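Local coordinates for mandelate racemase/muconate lactonizing enzyme/Enolase superfamily (Rhodobacter sphaeroides, PDB 2HZG), which is of unknown function but belongs to the enolase superfamily, joining an N-terminal capping domain to a TIM-barrel domain that binds a sodium ion, at residues Ala54-Lys59 / Leu386-Pro391; His61-Pro66 / Ser93-Gln98; Glu209-Arg214 / Ala239-Arg244; Tyr301-Phe306 / Gln317-Leu322. All coordinates share one frame; numbering follows the deposited sequence.

Overall arrangement
The protein has the two-domain build of the enolase superfamily. Contacts 1 and 2 lie in and around the N-terminal domain, and contacts 3 and 4 lie in the barrel domain. Contacts 1 and 2 touch, with centres about 14 Å apart; Pro66 packs on the backbone around Phe55 and Cys57, and both contacts border the second subunit. Contact 3 is on the opposite side of the chain's centre from contact 1, about 45 Å away between centres. Contacts 3 and 4 are about 27 Å apart between centres, each with a side chain about 10 Å from a bound sodium ion. Asp199, Glu227 and Glu254 form a sodium site, and His304 of 301-306 touches Glu254.

Contact 1. Residues Ala54-Lys59 / Leu386-Pro391; sequences AFVCPK and LIYRTP
Val56 meets Ile387 and Tyr388 where the end of helix 48-56 packs on a beta bulge in the C-terminal strand 385-389. The contact is apolar, with no hydrogen bond between the two segments. Val56 CG2 lies 3.8 Å from Ile387 CD1 and 4.0 Å from Tyr388 CB, so one methyl touches both bulge residues. Ile387 CG1 sits between its own backbone N and carbonyl carbon (chi1 68°), and the chain then runs extended to CD1. Ile387 CD1 comes within 3.5 Å of Val56 O. It also reaches Pro58, whose ring crosses the isoleucine at about a right angle, with Pro58 CD 4.1 Å from Ile387 CD1. The double contact is consistent with the bulge, since Ile387 and Tyr388 both face Ile380 of the partner strand 378-382, and both CB atoms point toward the 54-59 segment. Tyr388 is held at its far end too, since its OH is hydrogen-bonded to Leu10 O of strand 5-14. Leu49 of the second subunit packs on both Cys57 and Ile387, which places the contact beside the dimer interface. On the backbone side, Ile387 O lies 3.7 Å from Val56 CG1.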
loop_
_atom_site.group_PDB
_atom_site.type_symbol
_atom_site.label_atom_id
_atom_site.label_comp_id
_atom_site.label_asym_id
_atom_site.label_seq_id
_atom_site.Cartn_x
_atom_site.Cartn_y
_atom_site.Cartn_z
ATOM N N ALA A 54 3.303 -12.412 -4.021
ATOM C CA ALA A 54 4.195 -11.326 -4.448
ATOM C C ALA A 54 5.612 -11.826 -4.762
ATOM O O ALA A 54 6.270 -11.320 -5.666
ATOM C CB ALA A 54 4.230 -10.158 -3.390
ATOM N N PHE A 55 6.082 -12.817 -4.011
ATOM C CA PHE A 55 7.410 -13.412 -4.269
ATOM C C PHE A 55 7.536 -14.202 -5.579
ATOM O O PHE A 55 8.575 -14.129 -6.244
ATOM C CB PHE A 55 7.883 -14.295 -3.095
ATOM C CG PHE A 55 9.356 -14.539 -3.109
ATOM C CD1 PHE A 55 10.243 -13.488 -2.904
ATOM C CD2 PHE A 55 9.867 -15.804 -3.397
ATOM C CE1 PHE A 55 11.614 -13.693 -2.959
ATOM C CE2 PHE A 55 11.255 -16.019 -3.447
ATOM C CZ PHE A 55 12.117 -14.968 -3.234
ATOM N N VAL A 56 6.492 -14.951 -5.938
ATOM C CA VAL A 56 6.595 -15.937 -7.029
ATOM C C VAL A 56 5.718 -15.689 -8.258
ATOM O O VAL A 56 5.782 -16.461 -9.199
ATOM C CB VAL A 56 6.269 -17.389 -6.527
ATOM C CG1 VAL A 56 7.237 -17.789 -5.371
ATOM C CG2 VAL A 56 4.779 -17.512 -6.081
ATOM N N CYS A 57 4.871 -14.658 -8.235
ATOM C CA CYS A 57 3.874 -14.498 -9.294
ATOM C C CYS A 57 4.496 -14.354 -10.690
ATOM O O CYS A 57 5.601 -13.850 -10.823
ATOM C CB CYS A 57 2.950 -13.295 -9.017
ATOM S SG CYS A 57 3.805 -11.743 -8.794
ATOM N N PRO A 58 3.765 -14.772 -11.736
ATOM C CA PRO A 58 4.208 -14.405 -13.085
ATOM C C PRO A 58 4.310 -12.882 -13.180
ATOM O O PRO A 58 3.513 -12.162 -12.561
ATOM C CB PRO A 58 3.065 -14.916 -13.977
ATOM C CG PRO A 58 2.445 -16.033 -13.208
ATOM C CD PRO A 58 2.522 -15.564 -11.762
ATOM N N LYS A 59 5.296 -12.361 -13.896
ATOM C CA LYS A 59 5.365 -10.906 -14.005
ATOM C C LYS A 59 4.167 -10.362 -14.801
ATOM O O LYS A 59 3.575 -11.077 -15.630
ATOM C CB LYS A 59 6.702 -10.453 -14.595
ATOM C CG LYS A 59 6.814 -10.605 -16.104
ATOM C CD LYS A 59 8.140 -10.052 -16.628
ATOM C CE LYS A 59 8.417 -10.681 -17.994
ATOM N NZ LYS A 59 9.881 -10.830 -18.254
ATOM N N LEU A 386 3.630 -26.067 -10.670
ATOM C CA LEU A 386 3.901 -25.454 -9.369
ATOM C C LEU A 386 4.844 -24.278 -9.529
ATOM O O LEU A 386 5.884 -24.391 -10.169
ATOM C CB LEU A 386 4.477 -26.450 -8.358
ATOM C CG LEU A 386 3.517 -27.437 -7.692
ATOM C CD1 LEU A 386 4.309 -28.597 -7.095
ATOM C CD2 LEU A 386 2.652 -26.772 -6.633
ATOM N N ILE A 387 4.442 -23.132 -8.984
ATOM C CA ILE A 387 5.344 -21.999 -8.858
ATOM C C ILE A 387 5.686 -21.750 -7.387
ATOM O O ILE A 387 6.614 -21.013 -7.077
ATOM C CB ILE A 387 4.809 -20.711 -9.564
ATOM C CG1 ILE A 387 3.560 -20.151 -8.848
ATOM C CG2 ILE A 387 4.578 -21.000 -11.078
ATOM C CD1 ILE A 387 3.165 -18.736 -9.287
ATOM N N TYR A 388 4.916 -22.358 -6.492
ATOM C CA TYR A 388 5.277 -22.383 -5.064
ATOM C C TYR A 388 4.764 -23.636 -4.364
ATOM O O TYR A 388 3.634 -24.060 -4.570
ATOM C CB TYR A 388 4.826 -21.109 -4.305
ATOM C CG TYR A 388 5.075 -21.205 -2.808
ATOM C CD1 TYR A 388 4.104 -21.734 -1.965
ATOM C CD2 TYR A 388 6.293 -20.805 -2.243
ATOM C CE1 TYR A 388 4.321 -21.860 -0.573
ATOM C CE2 TYR A 388 6.522 -20.919 -0.836
ATOM C CZ TYR A 388 5.526 -21.446 -0.021
ATOM O OH TYR A 388 5.715 -21.592 1.344
ATOM N N ARG A 389 5.620 -24.233 -3.547
ATOM C CA ARG A 389 5.188 -25.248 -2.598
ATOM C C ARG A 389 5.923 -25.052 -1.292
ATOM O O ARG A 389 7.057 -24.569 -1.269
ATOM C CB ARG A 389 5.399 -26.688 -3.124
ATOM C CG ARG A 389 4.756 -27.751 -2.204
ATOM C CD ARG A 389 4.472 -29.095 -2.881
ATOM N NE ARG A 389 5.641 -29.628 -3.579
ATOM C CZ ARG A 389 5.586 -30.585 -4.507
ATOM N NH1 ARG A 389 4.414 -31.116 -4.851
ATOM N NH2 ARG A 389 6.699 -30.999 -5.102
ATOM N N THR A 390 5.255 -25.427 -0.204
ATOM C CA THR A 390 5.826 -25.383 1.141
ATOM C C THR A 390 7.217 -26.015 1.156
ATOM O O THR A 390 7.401 -27.113 0.628
ATOM C CB THR A 390 4.883 -26.038 2.203
ATOM O OG1 THR A 390 5.586 -26.216 3.443
ATOM C CG2 THR A 390 4.328 -27.389 1.723
ATOM N N PRO A 391 8.210 -25.304 1.723
ATOM C CA PRO A 391 9.565 -25.848 1.764
ATOM C C PRO A 391 9.615 -27.145 2.549
ATOM O O PRO A 391 8.836 -27.337 3.495
ATOM C CB PRO A 391 10.369 -24.776 2.505
ATOM C CG PRO A 391 9.584 -23.528 2.347
ATOM C CD PRO A 391 8.149 -23.972 2.351
#

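Contact 2. Residues His61-Pro66 / Ser93-Gln98; sequences HGVCRP and SMDLLQ
Two type I beta turns, His61-Cys64 and Ser93-Leu96, lock together in the N-terminal domain, the second one directly after helix 79-92. Asp95 gives the first turn two bonds. Asp95 N donates to Val63 O at 2.9 Å, almost straight at 172°. Asp95 OD2 accepts from His61 NE2 at 3.1 Å. This His-carboxylate bond is more bent, at 142°; OD2 lies close to the ring plane, but the ring meets it from above the carboxylate plane. Cys64 CB covers part of one face of the same imidazole. Beside these bonds Val63 and Met94 lie side by side, with Val63 CG2 3.6 Å from Met94 CE. At the other end, Ser93 OG donates to Arg65 O at 2.6 Å and accepts from a water at 2.8 Å. That water also donates to Pro66 O. The Arg65 side chain turns back on its own segment, where Arg65 NE bonds Gly62 O at 2.9 Å. Arg280 of the second subunit makes a long, weak ion pair with Asp95 OD2. Together with the His61 N-H, it would be expected to favour a negatively charged Asp95.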
loop_
_atom_site.group_PDB
_atom_site.type_symbol
_atom_site.label_atom_id
_atom_site.label_comp_id
_atom_site.label_asym_id
_atom_site.label_seq_id
_atom_site.Cartn_x
_atom_site.Cartn_y
_atom_site.Cartn_z
ATOM N N HIS A 61 4.545 -7.070 -16.092
ATOM C CA HIS A 61 5.331 -6.226 -16.986
ATOM C C HIS A 61 6.618 -5.860 -16.242
ATOM O O HIS A 61 6.867 -6.396 -15.156
ATOM C CB HIS A 61 4.543 -4.978 -17.437
ATOM C CG HIS A 61 4.054 -4.117 -16.316
ATOM N ND1 HIS A 61 2.798 -4.256 -15.764
ATOM C CD2 HIS A 61 4.641 -3.090 -15.660
ATOM C CE1 HIS A 61 2.639 -3.355 -14.810
ATOM N NE2 HIS A 61 3.737 -2.631 -14.735
ATOM N N GLY A 62 7.439 -4.987 -16.833
ATOM C CA GLY A 62 8.783 -4.677 -16.323
ATOM C C GLY A 62 8.886 -4.081 -14.932
ATOM O O GLY A 62 9.902 -4.257 -14.253
ATOM N N VAL A 63 7.857 -3.351 -14.491
ATOM C CA VAL A 63 7.861 -2.818 -13.113
ATOM C C VAL A 63 6.763 -3.448 -12.245
ATOM O O VAL A 63 6.341 -2.894 -11.213
ATOM C CB VAL A 63 7.917 -1.253 -13.043
ATOM C CG1 VAL A 63 9.225 -0.725 -13.720
ATOM C CG2 VAL A 63 6.671 -0.610 -13.646
ATOM N N CYS A 64 6.318 -4.627 -12.683
ATOM C CA CYS A 64 5.474 -5.484 -11.862
ATOM C C CYS A 64 5.980 -6.946 -11.955
ATOM O O CYS A 64 5.292 -7.843 -12.435
ATOM C CB CYS A 64 4.004 -5.331 -12.263
ATOM S SG CYS A 64 2.820 -6.051 -11.130
ATOM N N ARG A 65 7.210 -7.153 -11.501
ATOM C CA ARG A 65 7.808 -8.479 -11.470
ATOM C C ARG A 65 7.629 -9.099 -10.098
ATOM O O ARG A 65 7.476 -8.372 -9.119
ATOM C CB ARG A 65 9.308 -8.369 -11.767
ATOM C CG ARG A 65 9.579 -7.774 -13.109
ATOM C CD ARG A 65 11.028 -7.907 -13.498
ATOM N NE ARG A 65 11.425 -6.687 -14.170
ATOM C CZ ARG A 65 12.541 -6.538 -14.882
ATOM N NH1 ARG A 65 13.387 -7.562 -15.017
ATOM N NH2 ARG A 65 12.806 -5.356 -15.453
ATOM N N PRO A 66 7.694 -10.438 -10.016
ATOM C CA PRO A 66 7.713 -11.085 -8.699
ATOM C C PRO A 66 8.933 -10.611 -7.922
ATOM O O PRO A 66 9.990 -10.357 -8.514
ATOM C CB PRO A 66 7.852 -12.573 -9.039
ATOM C CG PRO A 66 8.517 -12.582 -10.446
ATOM C CD PRO A 66 7.804 -11.421 -11.114
ATOM N N SER A 93 9.314 -4.217 -8.795
ATOM C CA SER A 93 7.998 -4.627 -8.252
ATOM C C SER A 93 7.182 -3.406 -7.815
ATOM O O SER A 93 6.309 -3.498 -6.959
ATOM C CB SER A 93 8.174 -5.606 -7.076
ATOM O OG SER A 93 8.824 -6.798 -7.496
ATOM N N MET A 94 7.492 -2.252 -8.396
ATOM C CA MET A 94 6.797 -0.997 -8.070
ATOM C C MET A 94 5.261 -1.100 -8.107
ATOM O O MET A 94 4.583 -0.594 -7.203
ATOM C CB MET A 94 7.296 0.140 -8.970
ATOM C CG MET A 94 6.609 1.501 -8.734
ATOM S SD MET A 94 7.158 2.657 -10.010
ATOM C CE MET A 94 6.213 2.178 -11.450
ATOM N N ASP A 95 4.714 -1.754 -9.135
ATOM C CA ASP A 95 3.260 -1.822 -9.324
ATOM C C ASP A 95 2.624 -3.025 -8.611
ATOM O O ASP A 95 1.416 -3.321 -8.777
ATOM C CB ASP A 95 2.919 -1.857 -10.819
ATOM C CG ASP A 95 3.094 -0.496 -11.508
ATOM O OD1 ASP A 95 3.511 0.488 -10.861
ATOM O OD2 ASP A 95 2.802 -0.421 -12.725
ATOM N N LEU A 96 3.444 -3.719 -7.830
ATOM C CA LEU A 96 3.005 -4.859 -7.047
ATOM C C LEU A 96 2.833 -4.344 -5.619
ATOM O O LEU A 96 3.804 -4.229 -4.857
ATOM C CB LEU A 96 4.032 -6.000 -7.177
ATOM C CG LEU A 96 4.018 -7.245 -6.281
ATOM C CD1 LEU A 96 2.623 -7.626 -5.801
ATOM C CD2 LEU A 96 4.740 -8.415 -6.956
ATOM N N LEU A 97 1.594 -3.989 -5.276
ATOM C CA LEU A 97 1.326 -3.272 -4.017
ATOM C C LEU A 97 1.848 -4.014 -2.776
ATOM O O LEU A 97 2.403 -3.391 -1.872
ATOM C CB LEU A 97 -0.176 -2.942 -3.888
ATOM C CG LEU A 97 -0.668 -2.158 -2.650
ATOM C CD1 LEU A 97 0.136 -0.889 -2.420
ATOM C CD2 LEU A 97 -2.211 -1.856 -2.763
ATOM N N GLN A 98 1.689 -5.332 -2.759
ATOM C CA GLN A 98 2.131 -6.182 -1.639
ATOM C C GLN A 98 3.657 -6.200 -1.437
ATOM O O GLN A 98 4.126 -6.590 -0.355
ATOM C CB GLN A 98 1.644 -7.630 -1.844
ATOM C CG GLN A 98 1.817 -8.574 -0.632
ATOM C CD GLN A 98 0.847 -8.280 0.515
ATOM O OE1 GLN A 98 -0.158 -7.608 0.326
ATOM N NE2 GLN A 98 1.140 -8.798 1.702
HETATM O O HOH W 1 11.218 -7.778 -8.459
#

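Contact 3. Residues Glu209-Arg214 / Ala239-Arg244; sequences EAAAAR and AALAGR
A surface salt bridge beside a small apolar patch joins two short helices, 208-212 and 235-242, on the outside of the TIM barrel. Arg244 and Glu209 form the bridge, crossing at about a right angle. Glu209 bends at chi2 (-59°), which brings its carboxylate back toward Arg244 although its CB points the other way. Arg244 NH1 donates to Glu209 OE2 at 2.9 Å, on the syn side but tilted out of the carboxylate plane; OE2 lies in the guanidinium plane. Arg244 NH2 meets the same Glu209 OE2 more weakly at 3.0 Å. Arg244 NH2 also pairs with Glu209 OE1 at a very short 2.5 Å, a length that is doubtful. The two flat groups are tilted by only 27°. Ala212 CB lies over one face of the guanidinium, 3.5 Å from Arg244 NH2. Leu241 fills the inner part of the contact. Leu241 CD1 lies 3.8 Å from Ala211 CB and 3.5 Å from Ala212 N, and Leu241 CD2 is 3.9 Å from Ala211 CB. Phe230 packs on both Ala211 and Leu241. Leu215 of helix 215-220 touches Leu241 and Arg244, while on the far flank Arg214 makes a salt bridge to Asp179 of helix 176-190.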
loop_
_atom_site.group_PDB
_atom_site.type_symbol
_atom_site.label_atom_id
_atom_site.label_comp_id
_atom_site.label_asym_id
_atom_site.label_seq_id
_atom_site.Cartn_x
_atom_site.Cartn_y
_atom_site.Cartn_z
ATOM N N GLU A 209 -13.890 14.214 15.848
ATOM C CA GLU A 209 -14.701 14.540 17.012
ATOM C C GLU A 209 -14.941 13.332 17.922
ATOM O O GLU A 209 -14.859 13.474 19.128
ATOM C CB GLU A 209 -16.000 15.250 16.611
ATOM C CG GLU A 209 -15.742 16.570 15.810
ATOM C CD GLU A 209 -14.904 17.598 16.589
ATOM O OE1 GLU A 209 -15.078 17.739 17.823
ATOM O OE2 GLU A 209 -14.048 18.266 15.974
ATOM N N ALA A 210 -15.217 12.158 17.346
ATOM C CA ALA A 210 -15.318 10.902 18.131
ATOM C C ALA A 210 -14.027 10.619 18.914
ATOM O O ALA A 210 -14.077 10.242 20.081
ATOM C CB ALA A 210 -15.671 9.728 17.240
ATOM N N ALA A 211 -12.876 10.808 18.268
ATOM C CA ALA A 211 -11.578 10.631 18.921
ATOM C C ALA A 211 -11.362 11.679 20.010
ATOM O O ALA A 211 -10.937 11.356 21.140
ATOM C CB ALA A 211 -10.446 10.695 17.885
ATOM N N ALA A 212 -11.654 12.937 19.676
ATOM C CA ALA A 212 -11.470 14.043 20.606
ATOM C C ALA A 212 -12.280 13.819 21.872
ATOM O O ALA A 212 -11.853 14.229 22.939
ATOM C CB ALA A 212 -11.855 15.405 19.954
ATOM N N ALA A 213 -13.418 13.129 21.753
ATOM C CA ALA A 213 -14.324 12.914 22.895
ATOM C C ALA A 213 -13.702 12.006 23.982
ATOM O O ALA A 213 -14.174 11.976 25.133
ATOM C CB ALA A 213 -15.669 12.330 22.408
ATOM N N ARG A 214 -12.649 11.273 23.608
ATOM C CA ARG A 214 -11.900 10.412 24.542
ATOM C C ARG A 214 -10.761 11.137 25.226
ATOM O O ARG A 214 -10.161 10.601 26.133
ATOM C CB ARG A 214 -11.293 9.198 23.823
ATOM C CG ARG A 214 -12.200 8.020 23.658
ATOM C CD ARG A 214 -13.221 8.205 22.513
ATOM N NE ARG A 214 -14.121 7.053 22.447
ATOM C CZ ARG A 214 -15.242 6.991 21.731
ATOM N NH1 ARG A 214 -15.634 8.024 20.990
ATOM N NH2 ARG A 214 -15.967 5.878 21.747
ATOM N N ALA A 239 -3.297 15.595 12.936
ATOM C CA ALA A 239 -2.908 16.953 13.280
ATOM C C ALA A 239 -4.049 17.683 14.003
ATOM O O ALA A 239 -3.811 18.372 14.987
ATOM C CB ALA A 239 -2.468 17.747 12.004
ATOM N N ALA A 240 -5.274 17.551 13.503
ATOM C CA ALA A 240 -6.447 18.160 14.178
ATOM C C ALA A 240 -6.590 17.663 15.630
ATOM O O ALA A 240 -6.774 18.455 16.551
ATOM C CB ALA A 240 -7.729 17.898 13.381
ATOM N N LEU A 241 -6.488 16.354 15.832
ATOM C CA LEU A 241 -6.578 15.769 17.166
ATOM C C LEU A 241 -5.476 16.289 18.099
ATOM O O LEU A 241 -5.742 16.652 19.255
ATOM C CB LEU A 241 -6.528 14.234 17.087
ATOM C CG LEU A 241 -6.918 13.478 18.375
ATOM C CD1 LEU A 241 -8.367 13.783 18.776
ATOM C CD2 LEU A 241 -6.723 11.970 18.193
ATOM N N ALA A 242 -4.246 16.315 17.594
ATOM C CA ALA A 242 -3.101 16.794 18.348
ATOM C C ALA A 242 -3.216 18.275 18.739
ATOM O O ALA A 242 -2.586 18.696 19.697
ATOM C CB ALA A 242 -1.814 16.553 17.563
ATOM N N GLY A 243 -4.006 19.051 17.999
ATOM C CA GLY A 243 -4.156 20.486 18.274
ATOM C C GLY A 243 -5.242 20.836 19.280
ATOM O O GLY A 243 -5.468 22.002 19.559
ATOM N N ARG A 244 -5.923 19.832 19.826
ATOM C CA ARG A 244 -6.999 20.072 20.785
ATOM C C ARG A 244 -6.505 20.373 22.202
ATOM O O ARG A 244 -7.307 20.635 23.087
ATOM C CB ARG A 244 -7.988 18.904 20.796
ATOM C CG ARG A 244 -8.512 18.564 19.424
ATOM C CD ARG A 244 -9.442 19.646 18.888
ATOM N NE ARG A 244 -10.798 19.252 19.196
ATOM C CZ ARG A 244 -11.702 18.886 18.302
ATOM N NH1 ARG A 244 -11.427 18.906 17.006
ATOM N NH2 ARG A 244 -12.902 18.529 18.720
#

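Contact 4. Residues Tyr301-Phe306 / Gln317-Leu322; sequences YVNHTF and QPFAGL
Tyr301 and Phe319 form the aromatic part of this buried contact in the TIM-barrel domain. Strand 300-303 meets the loop that follows helix 309-316. The rings meet obliquely, inclined at 48° with centroids 5.2 Å apart. Tyr301 CD2 comes within 3.5 Å of Phe319 CG and equally near Phe319 CB. Tyr301 CG is anti to its N (chi1 -178°), which extends the ring from the strand to the loop. Phe319 takes the other kind of first torsion, with CG between N and carbonyl carbon, and its ring lies against the strand near Val302 CA.

Pro318 adds apolar packing. Pro318 CB lies 3.5 Å from Tyr301 OH and 4.1 Å from Tyr301 CZ, so the far end of the tyrosine rests against the proline ring.

Polar atoms of the strand also border the phenylalanine. Phe319 CE2 is 3.7 Å from Asn303 N, and Phe319 CZ is 3.7 Å from Asn303 OD1. The Asn303 amide is turned only 24° from the ring plane. Asn303 ND2 donates to Thr305 OG1 at 2.9 Å, and Asn303 OD1 accepts from Glu329 N, which should hold the amide's rotation. Backbone carbonyls of the loop are bonded from outside: Phe319 O accepts from Lys134 NZ, and Pro318 O from Tyr128 OH.

Around the contact, Ala287 of helix 284-297 touches both Tyr301 and Pro318. Cys328 of strand 327-331 touches Asn303 and Phe319, while Val302 bonds to strand 273-276 through its backbone.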
loop_
_atom_site.group_PDB
_atom_site.type_symbol
_atom_site.label_atom_id
_atom_site.label_comp_id
_atom_site.label_asym_id
_atom_site.label_seq_id
_atom_site.Cartn_x
_atom_site.Cartn_y
_atom_site.Cartn_z
ATOM N N TYR A 301 11.449 7.676 18.754
ATOM C CA TYR A 301 11.262 6.483 17.945
ATOM C C TYR A 301 11.024 5.273 18.861
ATOM O O TYR A 301 11.688 5.124 19.875
ATOM C CB TYR A 301 12.508 6.267 17.074
ATOM C CG TYR A 301 12.444 5.091 16.142
ATOM C CD1 TYR A 301 12.266 5.276 14.761
ATOM C CD2 TYR A 301 12.645 3.781 16.623
ATOM C CE1 TYR A 301 12.237 4.178 13.890
ATOM C CE2 TYR A 301 12.608 2.681 15.763
ATOM C CZ TYR A 301 12.405 2.891 14.406
ATOM O OH TYR A 301 12.379 1.817 13.571
ATOM N N VAL A 302 10.057 4.433 18.495
ATOM C CA VAL A 302 9.763 3.217 19.234
ATOM C C VAL A 302 9.539 2.140 18.196
ATOM O O VAL A 302 9.028 2.417 17.111
ATOM C CB VAL A 302 8.475 3.332 20.147
ATOM C CG1 VAL A 302 8.473 2.232 21.221
ATOM C CG2 VAL A 302 8.336 4.720 20.822
ATOM N N ASN A 303 9.933 0.914 18.509
ATOM C CA ASN A 303 9.508 -0.213 17.697
ATOM C C ASN A 303 7.999 -0.451 17.822
ATOM O O ASN A 303 7.396 -0.164 18.875
ATOM C CB ASN A 303 10.254 -1.488 18.099
ATOM C CG ASN A 303 9.949 -1.909 19.520
ATOM O OD1 ASN A 303 10.018 -1.103 20.439
ATOM N ND2 ASN A 303 9.585 -3.161 19.700
ATOM N N HIS A 304 7.398 -0.946 16.741
ATOM C CA HIS A 304 6.142 -1.661 16.846
ATOM C C HIS A 304 6.451 -3.151 16.744
ATOM O O HIS A 304 6.967 -3.606 15.726
ATOM C CB HIS A 304 5.129 -1.290 15.747
ATOM C CG HIS A 304 3.940 -2.198 15.736
ATOM N ND1 HIS A 304 3.880 -3.342 14.971
ATOM C CD2 HIS A 304 2.799 -2.175 16.465
ATOM C CE1 HIS A 304 2.746 -3.975 15.207
ATOM N NE2 HIS A 304 2.070 -3.284 16.109
ATOM N N THR A 305 6.155 -3.898 17.811
ATOM C CA THR A 305 6.300 -5.354 17.806
ATOM C C THR A 305 5.172 -5.989 18.596
ATOM O O THR A 305 5.000 -5.669 19.759
ATOM C CB THR A 305 7.617 -5.821 18.481
ATOM O OG1 THR A 305 8.725 -5.172 17.859
ATOM C CG2 THR A 305 7.776 -7.345 18.354
ATOM N N PHE A 306 4.437 -6.906 17.975
ATOM C CA PHE A 306 3.400 -7.630 18.707
ATOM C C PHE A 306 3.587 -9.160 18.581
ATOM O O PHE A 306 2.702 -9.942 18.948
ATOM C CB PHE A 306 1.989 -7.190 18.225
ATOM C CG PHE A 306 0.917 -7.292 19.294
ATOM C CD1 PHE A 306 0.968 -6.483 20.439
ATOM C CD2 PHE A 306 -0.148 -8.181 19.150
ATOM C CE1 PHE A 306 -0.022 -6.552 21.403
ATOM C CE2 PHE A 306 -1.148 -8.281 20.142
ATOM C CZ PHE A 306 -1.070 -7.465 21.270
ATOM N N GLN A 317 16.685 -3.210 16.330
ATOM C CA GLN A 317 17.924 -2.839 15.620
ATOM C C GLN A 317 17.981 -1.352 15.215
ATOM O O GLN A 317 18.976 -0.692 15.484
ATOM C CB GLN A 317 18.186 -3.725 14.388
ATOM C CG GLN A 317 18.179 -5.251 14.616
ATOM C CD GLN A 317 19.303 -5.742 15.524
ATOM O OE1 GLN A 317 20.377 -5.118 15.618
ATOM N NE2 GLN A 317 19.057 -6.850 16.207
ATOM N N PRO A 318 16.911 -0.806 14.590
ATOM C CA PRO A 318 17.025 0.566 14.064
ATOM C C PRO A 318 17.189 1.687 15.091
ATOM O O PRO A 318 17.492 2.826 14.705
ATOM C CB PRO A 318 15.701 0.755 13.316
ATOM C CG PRO A 318 15.215 -0.661 13.054
ATOM C CD PRO A 318 15.583 -1.371 14.286
ATOM N N PHE A 319 16.962 1.403 16.371
ATOM C CA PHE A 319 17.192 2.422 17.392
ATOM C C PHE A 319 18.073 1.927 18.532
ATOM O O PHE A 319 18.112 2.541 19.596
ATOM C CB PHE A 319 15.874 3.112 17.867
ATOM C CG PHE A 319 14.953 2.271 18.774
ATOM C CD1 PHE A 319 14.578 2.761 20.038
ATOM C CD2 PHE A 319 14.379 1.067 18.334
ATOM C CE1 PHE A 319 13.696 2.063 20.854
ATOM C CE2 PHE A 319 13.514 0.345 19.143
ATOM C CZ PHE A 319 13.156 0.846 20.423
ATOM N N ALA A 320 18.811 0.838 18.278
ATOM C CA ALA A 320 19.707 0.238 19.270
ATOM C C ALA A 320 20.699 1.270 19.813
ATOM O O ALA A 320 20.949 1.339 21.009
ATOM C CB ALA A 320 20.464 -0.945 18.662
ATOM N N GLY A 321 21.262 2.077 18.919
ATOM C CA GLY A 321 22.299 3.027 19.306
ATOM C C GLY A 321 21.785 4.374 19.748
ATOM O O GLY A 321 22.582 5.258 20.049
ATOM N N LEU A 322 20.462 4.538 19.800
ATOM C CA LEU A 322 19.865 5.782 20.284
ATOM C C LEU A 322 19.513 5.675 21.768
ATOM O O LEU A 322 18.417 5.236 22.149
ATOM C CB LEU A 322 18.639 6.163 19.449
ATOM C CG LEU A 322 18.844 6.267 17.938
ATOM C CD1 LEU A 322 17.525 6.719 17.307
ATOM C CD2 LEU A 322 19.988 7.225 17.574
#